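Local structure of quinoline 2-oxidoreductase large subunit (Pseudomonas putida, 1T3Q) at residues I679-E693 and Y711-I724. The protein carries the molybdenum-pterin cytosine dinucleotide cofactor as the large subunit of a molybdenum hydroxylase that probably oxidises quinoline. Sequence-based numbering, arbitrary orientation.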
loop_
_atom_site.group_PDB
_atom_site.type_symbol
_atom_site.label_atom_id
_atom_site.label_comp_id
_atom_site.label_asym_id
_atom_site.label_seq_id
_atom_site.Cartn_x
_atom_site.Cartn_y
_atom_site.Cartn_z
ATOM N N ILE B 679 2.598 -31.357 12.740
ATOM C CA ILE B 679 3.002 -32.755 12.765
ATOM C C ILE B 679 2.386 -33.526 11.596
ATOM O O ILE B 679 3.075 -34.285 10.912
ATOM C CB ILE B 679 2.585 -33.435 14.097
ATOM C CG1 ILE B 679 3.441 -32.902 15.248
ATOM C CG2 ILE B 679 2.733 -34.942 13.981
ATOM C CD1 ILE B 679 2.951 -33.333 16.626
ATOM N N ARG B 680 1.088 -33.345 11.366
ATOM C CA ARG B 680 0.434 -34.049 10.267
ATOM C C ARG B 680 0.972 -33.586 8.916
ATOM O O ARG B 680 1.184 -34.397 8.018
ATOM C CB ARG B 680 -1.091 -33.862 10.338
ATOM C CG ARG B 680 -1.706 -34.529 11.566
ATOM C CD ARG B 680 -3.217 -34.721 11.428
ATOM N NE ARG B 680 -3.734 -35.588 12.490
ATOM C CZ ARG B 680 -4.012 -35.185 13.726
ATOM N NH1 ARG B 680 -4.469 -36.061 14.613
ATOM N NH2 ARG B 680 -3.855 -33.911 14.074
ATOM N N GLY B 681 1.208 -32.288 8.778
ATOM C CA GLY B 681 1.736 -31.773 7.522
ATOM C C GLY B 681 3.110 -32.350 7.231
ATOM O O GLY B 681 3.405 -32.737 6.095
ATOM N N GLY B 682 3.954 -32.407 8.261
ATOM C CA GLY B 682 5.294 -32.951 8.098
ATOM C C GLY B 682 5.251 -34.432 7.764
ATOM O O GLY B 682 6.038 -34.917 6.951
ATOM N N ILE B 683 4.331 -35.159 8.388
ATOM C CA ILE B 683 4.200 -36.588 8.127
ATOM C C ILE B 683 3.806 -36.858 6.675
ATOM O O ILE B 683 4.297 -37.807 6.060
ATOM C CB ILE B 683 3.166 -37.247 9.085
ATOM C CG1 ILE B 683 3.773 -37.357 10.491
ATOM C CG2 ILE B 683 2.773 -38.643 8.561
ATOM C CD1 ILE B 683 2.795 -37.806 11.575
ATOM N N ALA B 684 2.924 -36.031 6.122
ATOM C CA ALA B 684 2.508 -36.213 4.735
ATOM C C ALA B 684 3.708 -36.009 3.803
ATOM O O ALA B 684 3.931 -36.793 2.879
ATOM C CB ALA B 684 1.386 -35.235 4.381
ATOM N N GLN B 685 4.484 -34.961 4.046
ATOM C CA GLN B 685 5.654 -34.706 3.211
ATOM C C GLN B 685 6.655 -35.850 3.330
ATOM O O GLN B 685 7.340 -36.183 2.360
ATOM C CB GLN B 685 6.309 -33.371 3.586
ATOM C CG GLN B 685 5.514 -32.159 3.100
ATOM C CD GLN B 685 6.092 -30.839 3.574
ATOM O OE1 GLN B 685 6.469 -30.703 4.732
ATOM N NE2 GLN B 685 6.144 -29.854 2.681
ATOM N N ALA B 686 6.724 -36.458 4.515
ATOM C CA ALA B 686 7.624 -37.583 4.774
ATOM C C ALA B 686 7.214 -38.794 3.940
ATOM O O ALA B 686 8.056 -39.511 3.401
ATOM C CB ALA B 686 7.601 -37.943 6.265
ATOM N N ILE B 687 5.910 -39.029 3.851
ATOM C CA ILE B 687 5.400 -40.135 3.060
ATOM C C ILE B 687 5.710 -39.837 1.592
ATOM O O ILE B 687 6.025 -40.737 0.808
ATOM C CB ILE B 687 3.880 -40.284 3.268
ATOM C CG1 ILE B 687 3.624 -40.856 4.664
ATOM C CG2 ILE B 687 3.274 -41.166 2.176
ATOM C CD1 ILE B 687 2.169 -40.753 5.123
ATOM N N GLY B 688 5.628 -38.562 1.234
ATOM C CA GLY B 688 5.928 -38.164 -0.130
ATOM C C GLY B 688 7.379 -38.489 -0.450
ATOM O O GLY B 688 7.669 -39.201 -1.411
ATOM N N GLN B 689 8.300 -37.991 0.370
ATOM C CA GLN B 689 9.726 -38.244 0.134
ATOM C C GLN B 689 10.086 -39.724 0.093
ATOM O O GLN B 689 10.866 -40.160 -0.758
ATOM C CB GLN B 689 10.595 -37.578 1.209
ATOM C CG GLN B 689 12.098 -37.773 0.945
ATOM C CD GLN B 689 12.982 -37.437 2.135
ATOM O OE1 GLN B 689 14.211 -37.378 2.010
ATOM N NE2 GLN B 689 12.368 -37.233 3.296
ATOM N N THR B 690 9.518 -40.507 1.002
ATOM C CA THR B 690 9.854 -41.920 1.064
ATOM C C THR B 690 9.180 -42.875 0.091
ATOM O O THR B 690 9.734 -43.931 -0.205
ATOM C CB THR B 690 9.644 -42.476 2.498
ATOM O OG1 THR B 690 8.282 -42.276 2.903
ATOM C CG2 THR B 690 10.575 -41.769 3.475
ATOM N N LEU B 691 8.005 -42.524 -0.426
ATOM C CA LEU B 691 7.311 -43.436 -1.329
ATOM C C LEU B 691 6.913 -42.899 -2.693
ATOM O O LEU B 691 6.602 -43.689 -3.586
ATOM C CB LEU B 691 6.036 -43.965 -0.660
ATOM C CG LEU B 691 6.155 -44.709 0.670
ATOM C CD1 LEU B 691 4.759 -45.024 1.206
ATOM C CD2 LEU B 691 6.957 -45.984 0.477
ATOM N N LEU B 692 6.949 -41.581 -2.872
ATOM C CA LEU B 692 6.480 -40.987 -4.124
ATOM C C LEU B 692 7.328 -39.968 -4.873
ATOM O O LEU B 692 7.408 -40.006 -6.101
ATOM C CB LEU B 692 5.131 -40.318 -3.859
ATOM C CG LEU B 692 3.998 -41.195 -3.334
ATOM C CD1 LEU B 692 2.925 -40.327 -2.696
ATOM C CD2 LEU B 692 3.438 -42.015 -4.485
ATOM N N GLU B 693 7.929 -39.041 -4.133
ATOM C CA GLU B 693 8.687 -37.949 -4.729
ATOM C C GLU B 693 10.142 -38.128 -5.127
ATOM O O GLU B 693 10.951 -38.680 -4.380
ATOM C CB GLU B 693 8.616 -36.729 -3.806
ATOM C CG GLU B 693 7.219 -36.384 -3.342
ATOM C CD GLU B 693 7.203 -35.272 -2.317
ATOM O OE1 GLU B 693 6.250 -35.236 -1.510
ATOM O OE2 GLU B 693 8.132 -34.429 -2.318
ATOM N N TYR B 711 6.159 -35.504 -11.000
ATOM C CA TYR B 711 6.579 -35.329 -9.614
ATOM C C TYR B 711 5.324 -35.531 -8.778
ATOM O O TYR B 711 4.448 -34.667 -8.727
ATOM C CB TYR B 711 7.134 -33.925 -9.366
ATOM C CG TYR B 711 7.808 -33.810 -8.017
ATOM C CD1 TYR B 711 9.093 -34.320 -7.817
ATOM C CD2 TYR B 711 7.143 -33.245 -6.924
ATOM C CE1 TYR B 711 9.699 -34.274 -6.554
ATOM C CE2 TYR B 711 7.741 -33.196 -5.658
ATOM C CZ TYR B 711 9.018 -33.712 -5.484
ATOM O OH TYR B 711 9.604 -33.692 -4.237
ATOM N N LEU B 712 5.256 -36.680 -8.118
ATOM C CA LEU B 712 4.097 -37.051 -7.332
ATOM C C LEU B 712 4.151 -36.692 -5.852
ATOM O O LEU B 712 4.985 -37.220 -5.113
ATOM C CB LEU B 712 3.879 -38.561 -7.465
ATOM C CG LEU B 712 4.084 -39.159 -8.860
ATOM C CD1 LEU B 712 3.891 -40.670 -8.791
ATOM C CD2 LEU B 712 3.102 -38.527 -9.844
ATOM N N ILE B 713 3.272 -35.790 -5.421
ATOM C CA ILE B 713 3.220 -35.448 -4.007
ATOM C C ILE B 713 1.975 -36.126 -3.441
ATOM O O ILE B 713 1.013 -36.402 -4.163
ATOM C CB ILE B 713 3.163 -33.926 -3.741
ATOM C CG1 ILE B 713 1.947 -33.307 -4.428
ATOM C CG2 ILE B 713 4.477 -33.267 -4.181
ATOM C CD1 ILE B 713 1.700 -31.877 -4.010
ATOM N N PRO B 714 1.979 -36.411 -2.138
ATOM C CA PRO B 714 0.827 -37.076 -1.530
ATOM C C PRO B 714 -0.545 -36.423 -1.654
ATOM O O PRO B 714 -0.693 -35.200 -1.625
ATOM C CB PRO B 714 1.261 -37.286 -0.074
ATOM C CG PRO B 714 2.402 -36.331 0.129
ATOM C CD PRO B 714 3.103 -36.309 -1.194
ATOM N N THR B 715 -1.547 -37.282 -1.800
ATOM C CA THR B 715 -2.936 -36.863 -1.912
ATOM C C THR B 715 -3.673 -37.421 -0.693
ATOM O O THR B 715 -3.077 -38.086 0.156
ATOM C CB THR B 715 -3.596 -37.460 -3.157
ATOM O OG1 THR B 715 -3.692 -38.881 -2.996
ATOM C CG2 THR B 715 -2.774 -37.160 -4.406
ATOM N N THR B 716 -4.971 -37.146 -0.617
ATOM C CA THR B 716 -5.807 -37.634 0.475
ATOM C C THR B 716 -5.785 -39.165 0.549
ATOM O O THR B 716 -6.129 -39.748 1.578
ATOM C CB THR B 716 -7.270 -37.206 0.265
ATOM O OG1 THR B 716 -7.645 -37.498 -1.085
ATOM C CG2 THR B 716 -7.452 -35.724 0.535
ATOM N N LEU B 717 -5.380 -39.812 -0.538
ATOM C CA LEU B 717 -5.347 -41.271 -0.586
ATOM C C LEU B 717 -4.002 -41.874 -0.186
ATOM O O LEU B 717 -3.859 -43.096 -0.113
ATOM C CB LEU B 717 -5.727 -41.751 -1.990
ATOM C CG LEU B 717 -7.121 -41.311 -2.466
ATOM C CD1 LEU B 717 -7.330 -41.701 -3.922
ATOM C CD2 LEU B 717 -8.181 -41.941 -1.583
ATOM N N ASP B 718 -3.025 -41.016 0.072
ATOM C CA ASP B 718 -1.688 -41.460 0.456
ATOM C C ASP B 718 -1.409 -41.320 1.938
ATOM O O ASP B 718 -0.571 -42.037 2.483
ATOM C CB ASP B 718 -0.630 -40.663 -0.307
ATOM C CG ASP B 718 -0.683 -40.902 -1.796
ATOM O OD1 ASP B 718 -0.491 -42.061 -2.215
ATOM O OD2 ASP B 718 -0.918 -39.933 -2.543
ATOM N N VAL B 719 -2.104 -40.394 2.592
ATOM C CA VAL B 719 -1.888 -40.148 4.011
ATOM C C VAL B 719 -3.032 -40.700 4.848
ATOM O O VAL B 719 -4.198 -40.361 4.629
ATOM C CB VAL B 719 -1.744 -38.631 4.288
ATOM C CG1 VAL B 719 -1.186 -38.401 5.691
ATOM C CG2 VAL B 719 -0.840 -37.995 3.236
ATOM N N PRO B 720 -2.712 -41.561 5.826
ATOM C CA PRO B 720 -3.736 -42.154 6.691
ATOM C C PRO B 720 -4.093 -41.192 7.808
ATOM O O PRO B 720 -3.521 -40.103 7.910
ATOM C CB PRO B 720 -3.034 -43.388 7.235
ATOM C CG PRO B 720 -1.629 -42.851 7.463
ATOM C CD PRO B 720 -1.369 -42.065 6.179
ATOM N N ASP B 721 -5.055 -41.573 8.642
ATOM C CA ASP B 721 -5.379 -40.734 9.782
ATOM C C ASP B 721 -4.168 -40.961 10.684
ATOM O O ASP B 721 -3.581 -42.043 10.678
ATOM C CB ASP B 721 -6.673 -41.188 10.457
ATOM C CG ASP B 721 -7.897 -40.880 9.611
ATOM O OD1 ASP B 721 -8.025 -39.724 9.156
ATOM O OD2 ASP B 721 -8.728 -41.785 9.396
ATOM N N ILE B 722 -3.795 -39.939 11.440
ATOM C CA ILE B 722 -2.617 -39.992 12.295
ATOM C C ILE B 722 -2.938 -39.843 13.778
ATOM O O ILE B 722 -3.731 -38.981 14.162
ATOM C CB ILE B 722 -1.643 -38.862 11.866
ATOM C CG1 ILE B 722 -1.212 -39.095 10.416
ATOM C CG2 ILE B 722 -0.445 -38.793 12.807
ATOM C CD1 ILE B 722 -0.750 -37.831 9.697
ATOM N N ARG B 723 -2.322 -40.682 14.610
ATOM C CA ARG B 723 -2.535 -40.602 16.053
ATOM C C ARG B 723 -1.342 -39.896 16.691
ATOM O O ARG B 723 -0.187 -40.264 16.462
ATOM C CB ARG B 723 -2.719 -41.996 16.663
ATOM C CG ARG B 723 -3.230 -41.967 18.108
ATOM C CD ARG B 723 -4.045 -43.218 18.442
ATOM N NE ARG B 723 -3.332 -44.190 19.271
ATOM C CZ ARG B 723 -3.100 -44.045 20.574
ATOM N NH1 ARG B 723 -2.447 -44.985 21.244
ATOM N NH2 ARG B 723 -3.513 -42.961 21.208
ATOM N N ILE B 724 -1.632 -38.873 17.488
ATOM C CA ILE B 724 -0.587 -38.085 18.130
ATOM C C ILE B 724 -0.712 -38.007 19.641
ATOM O O ILE B 724 -1.801 -37.829 20.169
ATOM C CB ILE B 724 -0.613 -36.630 17.626
ATOM C CG1 ILE B 724 -0.477 -36.597 16.104
ATOM C CG2 ILE B 724 0.486 -35.820 18.307
ATOM C CD1 ILE B 724 -0.681 -35.207 15.516
HETATM O O HOH W 1 7.790 -38.102 -7.979
#
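Helix 672-692 packs on strand 722-726, outermost within this chain in a mixed four-stranded sheet, and the loop leading into that strand runs back along the helix. Arg680 NH1 donates to Ile722 O at 3.0 Å. The bond is bent, 147° at the hydrogen, and the oxygen lies somewhat out of the guanidinium plane. Ile724 CD1 sits over one face of that group, 3.7 Å from Arg680 NH2. The chain from CG to NE is extended, which carries the guanidinium past Ile722 to its carbonyl. Arg680 also forms salt bridges to Glu676 and to Glu148 of the small subunit. Replacing Arg680 by alanine removes the guanidinium and is likely to leave Ile722 O without this donor, Ile724 CD1 without the flat group on that side, and both glutamates without a charged mate.

Ile679 and Ile724 meet tip to tip. So do Ile683 and Ile722, with Ile683 CD1 3.6 Å from Ile722 CG2. Both segments belong to a molybdopterin cofactor-binding domain. Ala684 CB touches Val719 CG2 at 3.7 Å. Pro714 CD lies 3.5 Å from Gly688 CA; a CB on Gly688 would clash with this ring.

At 688-692 the helix widens into a pi-type turn, where Gly688 O accepts from both Leu692 N and Glu693 N. Leu692 CD1 rests 3.8 Å from Asp718 CG. Glu693, extended beyond CG, brings OE2 to within 2.5 Å of Tyr711 OH in a weak hydrogen bond, its carboxylate turned 63° from the ring. Tyr711 OH also bonds Ser197 N, and Glu693 OE1 pairs with Arg143 of the small subunit. A water bridges Leu692 O and Leu712 N.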